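Local coordinates for protein dihydroorotase (PDB 3PNU) that probably catalyses the reversible cyclisation of carbamoyl aspartate to dihydroorotate in pyrimidine biosynthesis, using a pair of zinc ions, at residues Asp164-Leu176 and Ile185-Leu198. Numbering follows the deposited sequence.
With ZN (zinc ion), chain C.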
loop_
_atom_site.group_PDB
_atom_site.type_symbol
_atom_site.label_atom_id
_atom_site.label_comp_id
_atom_site.label_asym_id
_atom_site.label_seq_id
_atom_site.Cartn_x
_atom_site.Cartn_y
_atom_site.Cartn_z
ATOM N N ASP A 164 6.652 0.834 -9.425
ATOM C CA ASP A 164 7.676 0.961 -10.476
ATOM C C ASP A 164 8.283 2.363 -10.611
ATOM O O ASP A 164 9.126 2.603 -11.466
ATOM C CB ASP A 164 7.054 0.653 -11.843
ATOM C CG ASP A 164 6.460 -0.744 -11.944
ATOM O OD1 ASP A 164 6.815 -1.654 -11.170
ATOM O OD2 ASP A 164 5.644 -0.931 -12.861
ATOM N N ARG A 165 7.866 3.293 -9.780
ATOM C CA ARG A 165 8.335 4.654 -9.927
ATOM C C ARG A 165 9.831 4.809 -9.874
ATOM O O ARG A 165 10.388 5.584 -10.661
ATOM C CB ARG A 165 7.690 5.563 -8.896
ATOM C CG ARG A 165 6.238 5.735 -9.127
ATOM C CD ARG A 165 5.596 6.540 -8.045
ATOM N NE ARG A 165 4.194 6.717 -8.358
ATOM C CZ ARG A 165 3.289 7.204 -7.524
ATOM N NH1 ARG A 165 3.639 7.577 -6.297
ATOM N NH2 ARG A 165 2.022 7.309 -7.921
ATOM N N GLU A 166 10.486 4.077 -8.973
ATOM C CA GLU A 166 11.936 4.199 -8.850
ATOM C C GLU A 166 12.672 3.443 -9.962
ATOM O O GLU A 166 13.587 4.002 -10.590
ATOM C CB GLU A 166 12.442 3.772 -7.477
ATOM C CG GLU A 166 13.951 3.833 -7.369
ATOM C CD GLU A 166 14.469 3.500 -5.983
ATOM O OE1 GLU A 166 15.487 2.782 -5.911
ATOM O OE2 GLU A 166 13.860 3.939 -4.977
ATOM N N SER A 167 12.300 2.194 -10.209
ATOM C CA SER A 167 12.976 1.458 -11.265
ATOM C C SER A 167 12.817 2.138 -12.609
ATOM O O SER A 167 13.738 2.128 -13.399
ATOM C CB SER A 167 12.491 0.028 -11.346
ATOM O OG SER A 167 12.924 -0.670 -10.192
ATOM N N ASN A 168 11.663 2.744 -12.870
ATOM C CA ASN A 168 11.476 3.421 -14.146
ATOM C C ASN A 168 12.285 4.703 -14.219
ATOM O O ASN A 168 12.524 5.230 -15.312
ATOM C CB ASN A 168 9.979 3.695 -14.441
ATOM C CG ASN A 168 9.164 2.421 -14.544
ATOM O OD1 ASN A 168 9.708 1.327 -14.510
ATOM N ND2 ASN A 168 7.861 2.560 -14.652
ATOM N N PHE A 169 12.708 5.215 -13.068
ATOM C CA PHE A 169 13.499 6.446 -13.039
ATOM C C PHE A 169 14.982 6.153 -13.378
ATOM O O PHE A 169 15.761 7.050 -13.630
ATOM C CB PHE A 169 13.393 7.114 -11.679
ATOM C CG PHE A 169 13.796 8.554 -11.697
ATOM C CD1 PHE A 169 12.853 9.536 -11.949
ATOM C CD2 PHE A 169 15.107 8.923 -11.506
ATOM C CE1 PHE A 169 13.220 10.861 -11.989
ATOM C CE2 PHE A 169 15.484 10.247 -11.549
ATOM C CZ PHE A 169 14.547 11.220 -11.791
ATOM N N ALA A 170 15.349 4.878 -13.390
ATOM C CA ALA A 170 16.716 4.472 -13.674
ATOM C C ALA A 170 17.257 5.032 -14.995
ATOM O O ALA A 170 18.403 5.486 -15.060
ATOM C CB ALA A 170 16.810 2.941 -13.672
ATOM N N LYS A 171 16.441 5.011 -16.040
ATOM C CA LYS A 171 16.882 5.483 -17.364
ATOM C C LYS A 171 17.205 6.954 -17.295
ATOM O O LYS A 171 18.082 7.404 -18.005
ATOM C CB LYS A 171 15.820 5.218 -18.460
ATOM C CG LYS A 171 14.540 6.060 -18.303
ATOM C CD LYS A 171 13.313 5.360 -18.934
ATOM C CE LYS A 171 12.023 5.938 -18.387
ATOM N NZ LYS A 171 10.961 4.926 -18.348
ATOM N N ILE A 172 16.501 7.701 -16.445
ATOM C CA ILE A 172 16.792 9.119 -16.283
ATOM C C ILE A 172 18.162 9.334 -15.601
ATOM O O ILE A 172 19.010 10.054 -16.120
ATOM C CB ILE A 172 15.688 9.828 -15.518
ATOM C CG1 ILE A 172 14.398 9.768 -16.341
ATOM C CG2 ILE A 172 16.081 11.279 -15.235
ATOM C CD1 ILE A 172 13.206 10.283 -15.633
ATOM N N TYR A 173 18.388 8.720 -14.446
ATOM C CA TYR A 173 19.689 8.820 -13.805
ATOM C C TYR A 173 20.814 8.421 -14.758
ATOM O O TYR A 173 21.913 8.946 -14.689
ATOM C CB TYR A 173 19.815 7.858 -12.622
ATOM C CG TYR A 173 19.209 8.308 -11.359
ATOM C CD1 TYR A 173 19.504 9.582 -10.835
ATOM C CD2 TYR A 173 18.404 7.459 -10.606
ATOM C CE1 TYR A 173 18.970 9.997 -9.648
ATOM C CE2 TYR A 173 17.878 7.878 -9.377
ATOM C CZ TYR A 173 18.157 9.139 -8.915
ATOM O OH TYR A 173 17.637 9.561 -7.715
ATOM N N GLU A 174 20.536 7.451 -15.610
ATOM C CA GLU A 174 21.532 6.955 -16.522
ATOM C C GLU A 174 21.876 8.014 -17.576
ATOM O O GLU A 174 23.054 8.244 -17.853
ATOM C CB GLU A 174 21.056 5.642 -17.157
ATOM C CG GLU A 174 22.153 4.885 -17.878
ATOM C CD GLU A 174 21.804 3.433 -18.180
ATOM O OE1 GLU A 174 20.605 3.074 -18.122
ATOM O OE2 GLU A 174 22.746 2.657 -18.473
ATOM N N LYS A 175 20.875 8.692 -18.132
ATOM C CA LYS A 175 21.169 9.683 -19.150
ATOM C C LYS A 175 21.854 10.912 -18.539
ATOM O O LYS A 175 22.760 11.489 -19.142
ATOM C CB LYS A 175 19.948 10.064 -19.987
ATOM C CG LYS A 175 19.012 11.078 -19.396
ATOM C CD LYS A 175 17.995 11.533 -20.463
ATOM C CE LYS A 175 17.093 12.621 -19.913
ATOM N NZ LYS A 175 16.069 13.079 -20.885
ATOM N N LEU A 176 21.438 11.310 -17.344
ATOM C CA LEU A 176 22.083 12.415 -16.688
ATOM C C LEU A 176 23.540 12.080 -16.411
ATOM O O LEU A 176 24.400 12.940 -16.502
ATOM C CB LEU A 176 21.385 12.760 -15.390
ATOM C CG LEU A 176 19.980 13.317 -15.535
ATOM C CD1 LEU A 176 19.396 13.628 -14.180
ATOM C CD2 LEU A 176 19.989 14.567 -16.403
ATOM N N ILE A 185 26.033 12.835 -8.837
ATOM C CA ILE A 185 24.606 12.645 -8.819
ATOM C C ILE A 185 24.292 11.653 -7.717
ATOM O O ILE A 185 24.686 10.484 -7.790
ATOM C CB ILE A 185 24.097 12.116 -10.173
ATOM C CG1 ILE A 185 24.504 13.066 -11.311
ATOM C CG2 ILE A 185 22.606 11.939 -10.140
ATOM C CD1 ILE A 185 24.141 12.585 -12.727
ATOM N N VAL A 186 23.593 12.122 -6.691
ATOM C CA VAL A 186 23.248 11.258 -5.569
ATOM C C VAL A 186 21.798 10.808 -5.671
ATOM O O VAL A 186 20.876 11.619 -5.625
ATOM C CB VAL A 186 23.496 11.946 -4.206
ATOM C CG1 VAL A 186 23.260 10.960 -3.049
ATOM C CG2 VAL A 186 24.911 12.479 -4.159
ATOM N N MET A 187 21.625 9.501 -5.856
ATOM C CA MET A 187 20.316 8.882 -5.915
ATOM C C MET A 187 19.836 8.769 -4.461
ATOM O O MET A 187 20.247 7.864 -3.737
ATOM C CB MET A 187 20.429 7.488 -6.555
ATOM C CG MET A 187 21.035 7.498 -7.967
ATOM S SD MET A 187 21.026 5.903 -8.815
ATOM C CE MET A 187 22.025 4.920 -7.712
ATOM N N GLU A 188 18.996 9.702 -4.019
ATOM C CA GLU A 188 18.508 9.680 -2.631
ATOM C C GLU A 188 17.606 8.524 -2.318
ATOM O O GLU A 188 16.945 7.973 -3.205
ATOM C CB GLU A 188 17.779 10.975 -2.295
ATOM C CG GLU A 188 18.692 12.190 -2.307
ATOM C CD GLU A 188 19.791 12.120 -1.236
ATOM O OE1 GLU A 188 19.632 11.405 -0.198
ATOM O OE2 GLU A 188 20.809 12.802 -1.444
ATOM N N HIS A 189 17.564 8.177 -1.027
ATOM C CA HIS A 189 16.773 7.051 -0.509
ATOM C C HIS A 189 16.443 5.966 -1.534
ATOM O O HIS A 189 15.294 5.790 -1.923
ATOM C CB HIS A 189 15.497 7.533 0.157
ATOM C CG HIS A 189 14.753 8.570 -0.617
ATOM N ND1 HIS A 189 14.339 8.378 -1.914
ATOM C CD2 HIS A 189 14.304 9.797 -0.255
ATOM C CE1 HIS A 189 13.702 9.461 -2.334
ATOM N NE2 HIS A 189 13.653 10.328 -1.340
ATOM N N ILE A 190 17.447 5.234 -1.979
ATOM C CA ILE A 190 17.172 4.179 -2.943
ATOM C C ILE A 190 16.461 3.051 -2.233
ATOM O O ILE A 190 16.699 2.788 -1.039
ATOM C CB ILE A 190 18.398 3.690 -3.674
ATOM C CG1 ILE A 190 19.428 3.053 -2.723
ATOM C CG2 ILE A 190 19.027 4.857 -4.463
ATOM C CD1 ILE A 190 20.562 2.275 -3.500
ATOM N N THR A 191 15.583 2.389 -2.974
ATOM C CA THR A 191 14.749 1.334 -2.437
ATOM C C THR A 191 14.597 0.118 -3.329
ATOM O O THR A 191 13.806 -0.743 -3.027
ATOM C CB THR A 191 13.349 1.892 -2.246
ATOM O OG1 THR A 191 12.823 2.273 -3.526
ATOM C CG2 THR A 191 13.381 3.132 -1.302
ATOM N N THR A 192 15.344 0.053 -4.419
ATOM C CA THR A 192 15.222 -1.032 -5.362
ATOM C C THR A 192 16.554 -1.659 -5.721
ATOM O O THR A 192 17.613 -1.016 -5.688
ATOM C CB THR A 192 14.669 -0.520 -6.703
ATOM O OG1 THR A 192 15.592 0.424 -7.263
ATOM C CG2 THR A 192 13.283 0.137 -6.538
ATOM N N LYS A 193 16.493 -2.919 -6.105
ATOM C CA LYS A 193 17.668 -3.626 -6.560
ATOM C C LYS A 193 18.154 -2.959 -7.851
ATOM O O LYS A 193 19.349 -2.887 -8.114
ATOM C CB LYS A 193 17.319 -5.084 -6.787
ATOM C CG LYS A 193 18.491 -5.972 -7.212
ATOM C CD LYS A 193 18.067 -7.419 -7.211
ATOM C CE LYS A 193 19.160 -8.330 -7.742
ATOM N NZ LYS A 193 18.729 -9.759 -7.700
ATOM N N THR A 194 17.223 -2.445 -8.644
ATOM C CA THR A 194 17.587 -1.774 -9.870
ATOM C C THR A 194 18.584 -0.656 -9.604
ATOM O O THR A 194 19.560 -0.529 -10.329
ATOM C CB THR A 194 16.360 -1.145 -10.575
ATOM O OG1 THR A 194 15.337 -2.134 -10.747
ATOM C CG2 THR A 194 16.751 -0.547 -11.934
ATOM N N LEU A 195 18.353 0.157 -8.575
ATOM C CA LEU A 195 19.276 1.274 -8.323
ATOM C C LEU A 195 20.518 0.812 -7.572
ATOM O O LEU A 195 21.585 1.409 -7.699
ATOM C CB LEU A 195 18.582 2.481 -7.674
ATOM C CG LEU A 195 17.513 3.136 -8.559
ATOM C CD1 LEU A 195 17.029 4.460 -7.958
ATOM C CD2 LEU A 195 18.032 3.404 -10.001
ATOM N N CYS A 196 20.398 -0.252 -6.797
ATOM C CA CYS A 196 21.587 -0.805 -6.166
ATOM C C CYS A 196 22.563 -1.202 -7.266
ATOM O O CYS A 196 23.736 -0.925 -7.169
ATOM C CB CYS A 196 21.266 -2.016 -5.302
ATOM S SG CYS A 196 20.301 -1.575 -3.864
ATOM N N GLU A 197 22.066 -1.835 -8.313
ATOM C CA GLU A 197 22.914 -2.269 -9.436
ATOM C C GLU A 197 23.420 -1.124 -10.288
ATOM O O GLU A 197 24.604 -1.081 -10.604
ATOM C CB GLU A 197 22.172 -3.291 -10.304
ATOM C CG GLU A 197 22.002 -4.631 -9.570
ATOM C CD GLU A 197 21.155 -5.656 -10.312
ATOM O OE1 GLU A 197 20.630 -5.363 -11.414
ATOM O OE2 GLU A 197 21.007 -6.773 -9.766
ATOM N N LEU A 198 22.535 -0.188 -10.637
ATOM C CA LEU A 198 22.911 0.961 -11.463
ATOM C C LEU A 198 24.030 1.781 -10.814
ATOM O O LEU A 198 24.827 2.382 -11.500
ATOM C CB LEU A 198 21.708 1.877 -11.721
ATOM C CG LEU A 198 21.897 3.014 -12.739
ATOM C CD1 LEU A 198 21.994 2.477 -14.201
ATOM C CD2 LEU A 198 20.769 4.003 -12.645
HETATM ZN ZN ZN C . 12.689 12.126 -1.244
HETATM O O HOH W 1 16.335 8.047 -5.963
HETATM O O HOH W 2 12.010 11.672 0.605
#
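E166 pushes its carboxylate into the turn T191-T192, just before helix 193-198. With CG anti to the backbone N (chi1 177°), the extended side chain carries its carboxylate across to the backbone and hydroxyls of T191 and T192. T191 N bonds nearly straight (169°) to the syn lone pair of E166 OE1, 3.0 Å away, while T192 OG1 donates to the same oxygen from above the carboxylate plane, at 2.7 Å. T191 OG1, which meets E166 OE2, is also hydrogen-bonded to K237 NZ; the lysine's charge may partly offset that of the buried carboxylate. T192 is itself the N-cap of the helix: its OG1 accepts from L195 N at 3.1 Å, so one hydroxyl serves both carboxylate and helix end. Next to E166, S167 OG and T194 OG1 share a hydrogen bond of 2.9 Å; a turn further on, small A170 lets L195 and L198 pack close.

Farther along the helix, toward the strand, M187 CG lies over the centre of one face of the Y173 ring, 3.4 Å from its centroid, a CH-pi contact. The bent chain sets SD over the same face, 3.9 Å from the centroid, as a Met-aromatic pair; F169 covers the opposite face, and L195 CD1 sits at the edge. A water joins Y173 OH to the E188 carbonyl oxygen.

This packing joins helix 170-179 to strand 185-187, consecutive elements of a beta-alpha-beta unit in the TIM barrel. H189, past the strand, binds zinc through NE2 at 2.0 Å. Polar bonds to T191 and T192 and the aromatic packing on M187 thus secure the chain on both sides of a metal ligand.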